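Local coordinates for core protein P7 (PDB 2Q82) that is a structural core protein of Pseudomonas phage phi12 and probably takes part in assembling the inner polymerase-containing particle of this virus, at residues Gln16-Gln21 with Leu116-Asp121; Val28-Gly33 with Ala98-Glu103; Thr39-Met44 with Val110-Val115. One frame throughout, in Å; residues are numbered along the deposited sequence.

How the interactions relate
The three contacts lie in one alpha/beta domain with a parallel sheet. Interactions 1 and 3 are neighbours, with centres about 11 Å apart. Both use helix 112-127, and Ile119 and Leu116 of interaction 1 touch the Phe41 ring of interaction 3. Interaction 2 sits on the other side of the chain's centre, about 24 Å from interaction 1 between centres. It shares the sheet with interaction 3, through strands 25-30, 42-45 and 109-111. Along the chain, interaction 1 joins the two ends and spans the other two, whose segments alternate. Early and late parts of the chain are thus tied together at three places.

Interaction 1 of 3, residues Gln16-Gln21 with Leu116-Asp121; sequences QNRLAQ and LNDIAD
Arg18 and Leu19 of helix 15-23 meet Asp118 and Ile119 of helix 112-127. This is a helix-helix packing contact, joining the first and last helices of the alpha/beta domain. The short segments cross at -109°, with their axes 10.2 Å apart at closest approach. The contact consists of one salt bridge and a small apolar patch.

The salt bridge is bidentate and side-on. Arg18 NE donates to Asp118 OD2 at 3.0 Å. Arg18 NH2 donates to Asp118 OD1 at 2.9 Å with an angle of 177°. Both oxygens lie close to the guanidinium plane, at its edge. The carboxylate is turned by 45° against that plane, and both nitrogens reach its oxygens from above it. A bend at chi3 turns the arginine end to present this side.

The carboxylate has further partners. Asp118 OD1 also makes a salt bridge with Arg114 NH1, and Asp118 OD2 is hydrogen-bonded to Tyr22 OH. The acid is therefore fixed in its rotation by three side chains. Two arginines gather round it, which probably favours its charged form.

The apolar part lies beside the bridge. Leu19 CB does not point at the other helix, but the end of the side chain does reach it. The CD2 branch does the touching, and Leu19 CD2 also lies 4.1 Å from Asp118 CB, next to the salt bridge. Its closest apolar neighbour across the contact is Ile119 CG1, with Leu19 CD2 to Ile119 CG1 at 3.8 Å.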
loop_
_atom_site.group_PDB
_atom_site.type_symbol
_atom_site.label_atom_id
_atom_site.label_comp_id
_atom_site.label_asym_id
_atom_site.label_seq_id
_atom_site.Cartn_x
_atom_site.Cartn_y
_atom_site.Cartn_z
ATOM N N GLN A 16 17.479 -2.053 -22.470
ATOM C CA GLN A 16 16.907 -0.777 -22.062
ATOM C C GLN A 16 15.561 -0.983 -21.537
ATOM O O GLN A 16 15.149 -0.422 -20.559
ATOM C CB GLN A 16 16.860 0.201 -23.230
ATOM C CG GLN A 16 18.200 0.680 -23.688
ATOM C CD GLN A 16 18.962 1.380 -22.611
ATOM O OE1 GLN A 16 20.051 0.948 -22.247
ATOM N NE2 GLN A 16 18.416 2.470 -22.096
ATOM N N ASN A 17 14.811 -1.858 -22.211
ATOM C CA ASN A 17 13.506 -2.104 -21.723
ATOM C C ASN A 17 13.574 -2.806 -20.391
ATOM O O ASN A 17 12.713 -2.596 -19.544
ATOM C CB ASN A 17 12.799 -2.933 -22.737
ATOM C CG ASN A 17 12.649 -2.202 -24.031
ATOM O OD1 ASN A 17 12.614 -2.799 -25.094
ATOM N ND2 ASN A 17 12.552 -0.875 -23.945
ATOM N N ARG A 18 14.584 -3.645 -20.198
ATOM C CA ARG A 18 14.681 -4.341 -18.933
ATOM C C ARG A 18 14.925 -3.365 -17.823
ATOM O O ARG A 18 14.260 -3.411 -16.790
ATOM C CB ARG A 18 15.787 -5.378 -18.952
ATOM C CG ARG A 18 15.371 -6.549 -19.776
ATOM C CD ARG A 18 16.221 -7.777 -19.581
ATOM N NE ARG A 18 17.665 -7.578 -19.644
ATOM C CZ ARG A 18 18.412 -7.656 -20.744
ATOM N NH1 ARG A 18 17.867 -7.914 -21.927
ATOM N NH2 ARG A 18 19.732 -7.561 -20.646
ATOM N N LEU A 19 15.876 -2.471 -18.033
ATOM C CA LEU A 19 16.197 -1.496 -17.017
ATOM C C LEU A 19 15.058 -0.552 -16.740
ATOM O O LEU A 19 14.895 -0.079 -15.616
ATOM C CB LEU A 19 17.386 -0.675 -17.451
ATOM C CG LEU A 19 18.657 -1.489 -17.565
ATOM C CD1 LEU A 19 19.608 -0.777 -18.487
ATOM C CD2 LEU A 19 19.269 -1.689 -16.192
ATOM N N ALA A 20 14.265 -0.267 -17.765
ATOM C CA ALA A 20 13.143 0.647 -17.617
ATOM C C ALA A 20 12.139 0.073 -16.635
ATOM O O ALA A 20 11.569 0.794 -15.825
ATOM C CB ALA A 20 12.489 0.910 -18.957
ATOM N N GLN A 21 11.933 -1.235 -16.699
ATOM C CA GLN A 21 10.980 -1.877 -15.814
ATOM C C GLN A 21 11.492 -2.110 -14.396
ATOM O O GLN A 21 10.739 -1.968 -13.441
ATOM C CB GLN A 21 10.413 -3.153 -16.431
ATOM C CG GLN A 21 11.385 -4.297 -16.521
ATOM C CD GLN A 21 10.710 -5.587 -16.927
ATOM O OE1 GLN A 21 10.341 -6.402 -16.081
ATOM N NE2 GLN A 21 10.544 -5.782 -18.229
ATOM N N LEU A 116 21.268 -7.302 -11.369
ATOM C CA LEU A 116 22.476 -6.575 -11.029
ATOM C C LEU A 116 23.424 -6.460 -12.220
ATOM O O LEU A 116 24.052 -5.427 -12.421
ATOM C CB LEU A 116 23.177 -7.264 -9.867
ATOM C CG LEU A 116 22.384 -7.138 -8.570
ATOM C CD1 LEU A 116 22.976 -8.043 -7.520
ATOM C CD2 LEU A 116 22.395 -5.694 -8.089
ATOM N N ASN A 117 23.522 -7.540 -12.988
ATOM C CA ASN A 117 24.370 -7.569 -14.166
ATOM C C ASN A 117 23.965 -6.443 -15.103
ATOM O O ASN A 117 24.794 -5.665 -15.557
ATOM C CB ASN A 117 24.199 -8.889 -14.908
ATOM C CG ASN A 117 24.980 -10.024 -14.285
ATOM O OD1 ASN A 117 24.882 -11.162 -14.737
ATOM N ND2 ASN A 117 25.762 -9.727 -13.262
ATOM N N ASP A 118 22.677 -6.379 -15.401
ATOM C CA ASP A 118 22.161 -5.367 -16.306
ATOM C C ASP A 118 22.483 -3.959 -15.860
ATOM O O ASP A 118 22.923 -3.128 -16.649
ATOM C CB ASP A 118 20.646 -5.504 -16.463
ATOM C CG ASP A 118 20.256 -6.744 -17.236
ATOM O OD1 ASP A 118 21.054 -7.182 -18.094
ATOM O OD2 ASP A 118 19.148 -7.268 -16.999
ATOM N N ILE A 119 22.254 -3.683 -14.586
ATOM C CA ILE A 119 22.509 -2.354 -14.065
ATOM C C ILE A 119 23.991 -2.016 -14.089
ATOM O O ILE A 119 24.372 -0.896 -14.395
ATOM C CB ILE A 119 21.976 -2.227 -12.640
ATOM C CG1 ILE A 119 20.448 -2.382 -12.658
ATOM C CG2 ILE A 119 22.385 -0.893 -12.055
ATOM C CD1 ILE A 119 19.812 -2.613 -11.298
ATOM N N ALA A 120 24.825 -2.996 -13.767
ATOM C CA ALA A 120 26.259 -2.769 -13.757
ATOM C C ALA A 120 26.740 -2.550 -15.180
ATOM O O ALA A 120 27.550 -1.665 -15.440
ATOM C CB ALA A 120 26.979 -3.956 -13.144
ATOM N N ASP A 121 26.242 -3.364 -16.102
ATOM C CA ASP A 121 26.655 -3.244 -17.496
ATOM C C ASP A 121 26.254 -1.896 -18.068
ATOM O O ASP A 121 27.007 -1.281 -18.819
ATOM C CB ASP A 121 26.027 -4.333 -18.357
ATOM C CG ASP A 121 26.586 -5.712 -18.064
ATOM O OD1 ASP A 121 27.649 -5.813 -17.421
ATOM O OD2 ASP A 121 25.959 -6.697 -18.500
#

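Interaction 2 of 3, residues Val28-Gly33 with Ala98-Glu103; sequences VMSHNG and ALVDAE
The carboxylate of Asp101 is the flat group that meets Ser30. Its oxygen OD1 is turned to the serine. As modelled, Ser30 OG stands out of the carboxylate plane, a tilt that shares the uncertainty of OD1. The same oxygen has a long, weak ion pair with Arg87 NH2, and the Asp101 side chain also touches Pro96.

The polar contact is a hydrogen bond from Ser30 OG to Asp101 OD1, 2.7 Å long. The position of OD1 is less certain than usual, so its fine geometry carries little weight. Ser30 stands at the C-terminal end of strand 25-30, the middle strand of the parallel sheet. Its chi1 of 175° sets OG opposite the backbone N and directs it at helix 98-103.

Val100, whose side chain starts toward the strand, adds van der Waals packing against the serine side chain. Val100 CB lies 3.6 Å from Ser30 OG. The CG1 branch lies alongside, with Val100 CG1 3.7 Å from Ser30 CB. Val100 and Asp101 are consecutive, and so the serine meets a methyl group and an acid of one helix turn.

Ser97, just before the helix, adds to this. Ser97 N is hydrogen-bonded to Ser30 OG, and Ser97 OG to Val100 N.

If OD1 is placed correctly, Ser30 OG donates a hydrogen bond to the carboxylate and accepts one from Ser97 N. The small buried hydroxyl would then serve as both donor and acceptor, linking the C-terminal end of the central strand to the N-terminal part of helix 98-103.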
loop_
_atom_site.group_PDB
_atom_site.type_symbol
_atom_site.label_atom_id
_atom_site.label_comp_id
_atom_site.label_asym_id
_atom_site.label_seq_id
_atom_site.Cartn_x
_atom_site.Cartn_y
_atom_site.Cartn_z
ATOM N N VAL A 28 10.745 -7.631 -4.713
ATOM C CA VAL A 28 10.272 -8.344 -3.576
ATOM C C VAL A 28 11.046 -9.623 -3.376
ATOM O O VAL A 28 11.131 -10.463 -4.265
ATOM C CB VAL A 28 8.822 -8.629 -3.779
ATOM C CG1 VAL A 28 8.382 -9.722 -2.889
ATOM C CG2 VAL A 28 8.046 -7.371 -3.532
HETATM N N MSE A 29 11.572 -9.783 -2.173
HETATM C CA MSE A 29 12.386 -10.941 -1.875
HETATM C C MSE A 29 11.902 -11.818 -0.715
HETATM O O MSE A 29 11.791 -11.348 0.413
HETATM C CB MSE A 29 13.809 -10.452 -1.599
HETATM C CG MSE A 29 14.753 -11.487 -1.064
HETATM SE SE MSE A 29 16.386 -10.698 -0.316
HETATM C CE MSE A 29 17.237 -12.393 0.152
ATOM N N SER A 30 11.629 -13.092 -1.008
ATOM C CA SER A 30 11.200 -14.044 0.009
ATOM C C SER A 30 12.420 -14.435 0.822
ATOM O O SER A 30 13.372 -15.012 0.286
ATOM C CB SER A 30 10.611 -15.293 -0.611
ATOM O OG SER A 30 10.304 -16.238 0.401
ATOM N N HIS A 31 12.377 -14.160 2.121
ATOM C CA HIS A 31 13.533 -14.434 2.948
ATOM C C HIS A 31 13.302 -14.242 4.446
ATOM O O HIS A 31 12.737 -13.238 4.870
ATOM C CB HIS A 31 14.653 -13.512 2.480
ATOM C CG HIS A 31 15.885 -13.559 3.318
ATOM N ND1 HIS A 31 16.801 -14.599 3.244
ATOM C CD2 HIS A 31 16.386 -12.696 4.223
ATOM C CE1 HIS A 31 17.799 -14.359 4.061
ATOM N NE2 HIS A 31 17.576 -13.205 4.678
ATOM N N ASN A 32 13.745 -15.223 5.228
ATOM C CA ASN A 32 13.653 -15.176 6.687
ATOM C C ASN A 32 15.071 -15.051 7.176
ATOM O O ASN A 32 15.948 -15.748 6.678
ATOM C CB ASN A 32 13.102 -16.472 7.264
ATOM C CG ASN A 32 11.627 -16.603 7.078
ATOM O OD1 ASN A 32 10.873 -15.697 7.414
ATOM N ND2 ASN A 32 11.197 -17.736 6.551
ATOM N N GLY A 33 15.312 -14.199 8.159
ATOM C CA GLY A 33 16.668 -14.067 8.645
ATOM C C GLY A 33 17.163 -12.662 8.443
ATOM O O GLY A 33 16.390 -11.786 8.076
ATOM N N ALA A 98 8.832 -20.431 2.821
ATOM C CA ALA A 98 7.938 -21.272 2.051
ATOM C C ALA A 98 6.553 -20.647 1.955
ATOM O O ALA A 98 5.871 -20.789 0.948
ATOM C CB ALA A 98 7.846 -22.633 2.687
ATOM N N LEU A 99 6.143 -19.964 3.014
ATOM C CA LEU A 99 4.840 -19.327 3.037
ATOM C C LEU A 99 4.796 -18.209 2.002
ATOM O O LEU A 99 3.889 -18.148 1.168
ATOM C CB LEU A 99 4.555 -18.769 4.426
ATOM C CG LEU A 99 3.275 -17.943 4.568
ATOM C CD1 LEU A 99 2.073 -18.791 4.231
ATOM C CD2 LEU A 99 3.161 -17.419 5.981
ATOM N N VAL A 100 5.782 -17.323 2.053
ATOM C CA VAL A 100 5.829 -16.222 1.102
ATOM C C VAL A 100 5.930 -16.757 -0.325
ATOM O O VAL A 100 5.220 -16.308 -1.223
ATOM C CB VAL A 100 7.012 -15.286 1.401
ATOM C CG1 VAL A 100 7.195 -14.278 0.279
ATOM C CG2 VAL A 100 6.759 -14.556 2.709
ATOM N N ASP A 101 6.807 -17.729 -0.544
ATOM C CA ASP A 101 6.948 -18.278 -1.883
ATOM C C ASP A 101 5.619 -18.787 -2.428
ATOM O O ASP A 101 5.312 -18.610 -3.599
ATOM C CB ASP A 101 7.926 -19.438 -1.896
ATOM C CG ASP A 101 9.353 -18.994 -1.698
ATOM O OD1 ASP A 101 9.624 -17.777 -1.675
ATOM O OD2 ASP A 101 10.203 -19.890 -1.573
ATOM N N ALA A 102 4.851 -19.451 -1.574
ATOM C CA ALA A 102 3.575 -19.994 -1.992
ATOM C C ALA A 102 2.619 -18.863 -2.325
ATOM O O ALA A 102 1.916 -18.892 -3.336
ATOM C CB ALA A 102 2.990 -20.850 -0.891
ATOM N N GLU A 103 2.602 -17.871 -1.449
ATOM C CA GLU A 103 1.746 -16.717 -1.609
ATOM C C GLU A 103 2.038 -15.963 -2.890
ATOM O O GLU A 103 1.135 -15.430 -3.518
ATOM C CB GLU A 103 1.938 -15.785 -0.436
ATOM C CG GLU A 103 1.597 -16.439 0.855
ATOM C CD GLU A 103 0.152 -16.270 1.185
ATOM O OE1 GLU A 103 -0.701 -16.592 0.330
ATOM O OE2 GLU A 103 -0.125 -15.804 2.305
#

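Interaction 3 of 3, residues Thr39-Met44 with Val110-Val115; sequences TGFNVM and VSMVRV
A Met-aromatic contact between Met112 and Phe41 packs the start of helix 112-127 against the loop that leads into strand 42-45. Strand 42-45 is an outermost strand, within this chain, of the parallel sheet of the alpha/beta fold. Met112 is modelled as selenomethionine.

The terminal methyl does the touching. Met112 CE stands over one face of the ring of Phe41, 3.8 Å from its centroid and 23° off the normal. This is a CH-pi contact. The methyl is offset toward the rim, and its nearest ring atom is Phe41 CE1, 3.5 Å from Met112 CE. The selenium is farther off: Met112 SE is 5.4 Å from the Phe41 centroid, still above the face. Met112 CB does not point at the loop. Bends at chi2 (79°) and chi3 carry the tip over to the ring, which comes from the opposite direction.

Around the ring, Pro58 and Val60 also pack on Phe41. At the helix start, Ser111 is the N-cap, with a weak capping hydrogen bond from Val113 N to Ser111 OG. Val115, one turn after Met112, also reaches the ring: Val115 CG1 lies 4.3 Å from Phe41 CZ.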
loop_
_atom_site.group_PDB
_atom_site.type_symbol
_atom_site.label_atom_id
_atom_site.label_comp_id
_atom_site.label_asym_id
_atom_site.label_seq_id
_atom_site.Cartn_x
_atom_site.Cartn_y
_atom_site.Cartn_z
ATOM N N THR A 39 24.128 -4.359 -3.725
ATOM C CA THR A 39 24.673 -3.193 -4.364
ATOM C C THR A 39 23.676 -2.299 -5.087
ATOM O O THR A 39 22.911 -2.750 -5.937
ATOM C CB THR A 39 25.765 -3.602 -5.339
ATOM O OG1 THR A 39 26.853 -4.178 -4.610
ATOM C CG2 THR A 39 26.241 -2.404 -6.122
ATOM N N GLY A 40 23.699 -1.019 -4.741
ATOM C CA GLY A 40 22.817 -0.074 -5.389
ATOM C C GLY A 40 21.351 -0.161 -5.018
ATOM O O GLY A 40 20.522 0.509 -5.625
ATOM N N PHE A 41 21.018 -0.983 -4.032
ATOM C CA PHE A 41 19.626 -1.111 -3.622
ATOM C C PHE A 41 19.398 -0.856 -2.162
ATOM O O PHE A 41 20.200 -1.262 -1.332
ATOM C CB PHE A 41 19.091 -2.506 -3.896
ATOM C CG PHE A 41 18.703 -2.706 -5.290
ATOM C CD1 PHE A 41 19.664 -3.002 -6.249
ATOM C CD2 PHE A 41 17.384 -2.542 -5.675
ATOM C CE1 PHE A 41 19.314 -3.112 -7.581
ATOM C CE2 PHE A 41 17.015 -2.647 -6.999
ATOM C CZ PHE A 41 17.978 -2.937 -7.964
ATOM N N ASN A 42 18.291 -0.201 -1.837
ATOM C CA ASN A 42 17.969 -0.015 -0.435
ATOM C C ASN A 42 17.273 -1.317 -0.106
ATOM O O ASN A 42 16.373 -1.739 -0.821
ATOM C CB ASN A 42 17.014 1.144 -0.229
ATOM C CG ASN A 42 17.617 2.452 -0.640
ATOM O OD1 ASN A 42 18.752 2.756 -0.291
ATOM N ND2 ASN A 42 16.860 3.239 -1.386
ATOM N N VAL A 43 17.696 -1.961 0.966
ATOM C CA VAL A 43 17.122 -3.235 1.331
ATOM C C VAL A 43 16.398 -3.131 2.653
ATOM O O VAL A 43 16.902 -2.525 3.591
ATOM C CB VAL A 43 18.206 -4.284 1.404
ATOM C CG1 VAL A 43 17.650 -5.582 1.936
ATOM C CG2 VAL A 43 18.788 -4.477 0.022
HETATM N N MSE A 44 15.233 -3.746 2.760
HETATM C CA MSE A 44 14.525 -3.553 3.993
HETATM C C MSE A 44 13.432 -4.561 4.276
HETATM O O MSE A 44 12.585 -4.820 3.426
HETATM C CB MSE A 44 13.948 -2.151 3.949
HETATM C CG MSE A 44 13.280 -1.705 5.192
HETATM SE SE MSE A 44 14.363 -0.742 6.510
HETATM C CE MSE A 44 16.191 -0.812 5.831
ATOM N N VAL A 110 12.532 -13.841 -10.786
ATOM C CA VAL A 110 13.537 -13.197 -11.591
ATOM C C VAL A 110 14.847 -13.269 -10.838
ATOM O O VAL A 110 14.882 -13.055 -9.632
ATOM C CB VAL A 110 13.154 -11.764 -11.853
ATOM C CG1 VAL A 110 14.312 -11.016 -12.454
ATOM C CG2 VAL A 110 11.956 -11.742 -12.776
ATOM N N SER A 111 15.925 -13.584 -11.541
ATOM C CA SER A 111 17.200 -13.690 -10.860
ATOM C C SER A 111 17.830 -12.344 -10.575
ATOM O O SER A 111 18.048 -11.528 -11.466
ATOM C CB SER A 111 18.179 -14.567 -11.634
ATOM O OG SER A 111 19.473 -14.466 -11.078
HETATM N N MSE A 112 18.123 -12.121 -9.302
HETATM C CA MSE A 112 18.724 -10.872 -8.891
HETATM C C MSE A 112 20.093 -10.683 -9.534
HETATM O O MSE A 112 20.541 -9.566 -9.734
HETATM C CB MSE A 112 18.891 -10.828 -7.387
HETATM C CG MSE A 112 19.371 -9.474 -6.890
HETATM SE SE MSE A 112 17.873 -8.209 -6.816
HETATM C CE MSE A 112 18.702 -6.502 -7.313
ATOM N N VAL A 113 20.756 -11.789 -9.838
ATOM C CA VAL A 113 22.068 -11.727 -10.465
ATOM C C VAL A 113 21.944 -11.077 -11.854
ATOM O O VAL A 113 22.760 -10.255 -12.252
ATOM C CB VAL A 113 22.659 -13.113 -10.592
ATOM C CG1 VAL A 113 23.925 -13.070 -11.430
ATOM C CG2 VAL A 113 22.955 -13.660 -9.208
ATOM N N ARG A 114 20.907 -11.477 -12.573
ATOM C CA ARG A 114 20.682 -10.909 -13.893
ATOM C C ARG A 114 20.347 -9.446 -13.748
ATOM O O ARG A 114 20.851 -8.634 -14.518
ATOM C CB ARG A 114 19.534 -11.657 -14.563
ATOM C CG ARG A 114 18.930 -10.948 -15.743
ATOM C CD ARG A 114 19.475 -11.395 -17.049
ATOM N NE ARG A 114 20.917 -11.566 -17.007
ATOM C CZ ARG A 114 21.761 -10.790 -17.673
ATOM N NH1 ARG A 114 21.295 -9.806 -18.421
ATOM N NH2 ARG A 114 23.065 -11.020 -17.603
ATOM N N VAL A 115 19.533 -9.080 -12.767
ATOM C CA VAL A 115 19.185 -7.688 -12.553
ATOM C C VAL A 115 20.431 -6.841 -12.287
ATOM O O VAL A 115 20.635 -5.794 -12.898
ATOM C CB VAL A 115 18.230 -7.561 -11.340
ATOM C CG1 VAL A 115 18.078 -6.110 -10.935
ATOM C CG2 VAL A 115 16.881 -8.162 -11.686
#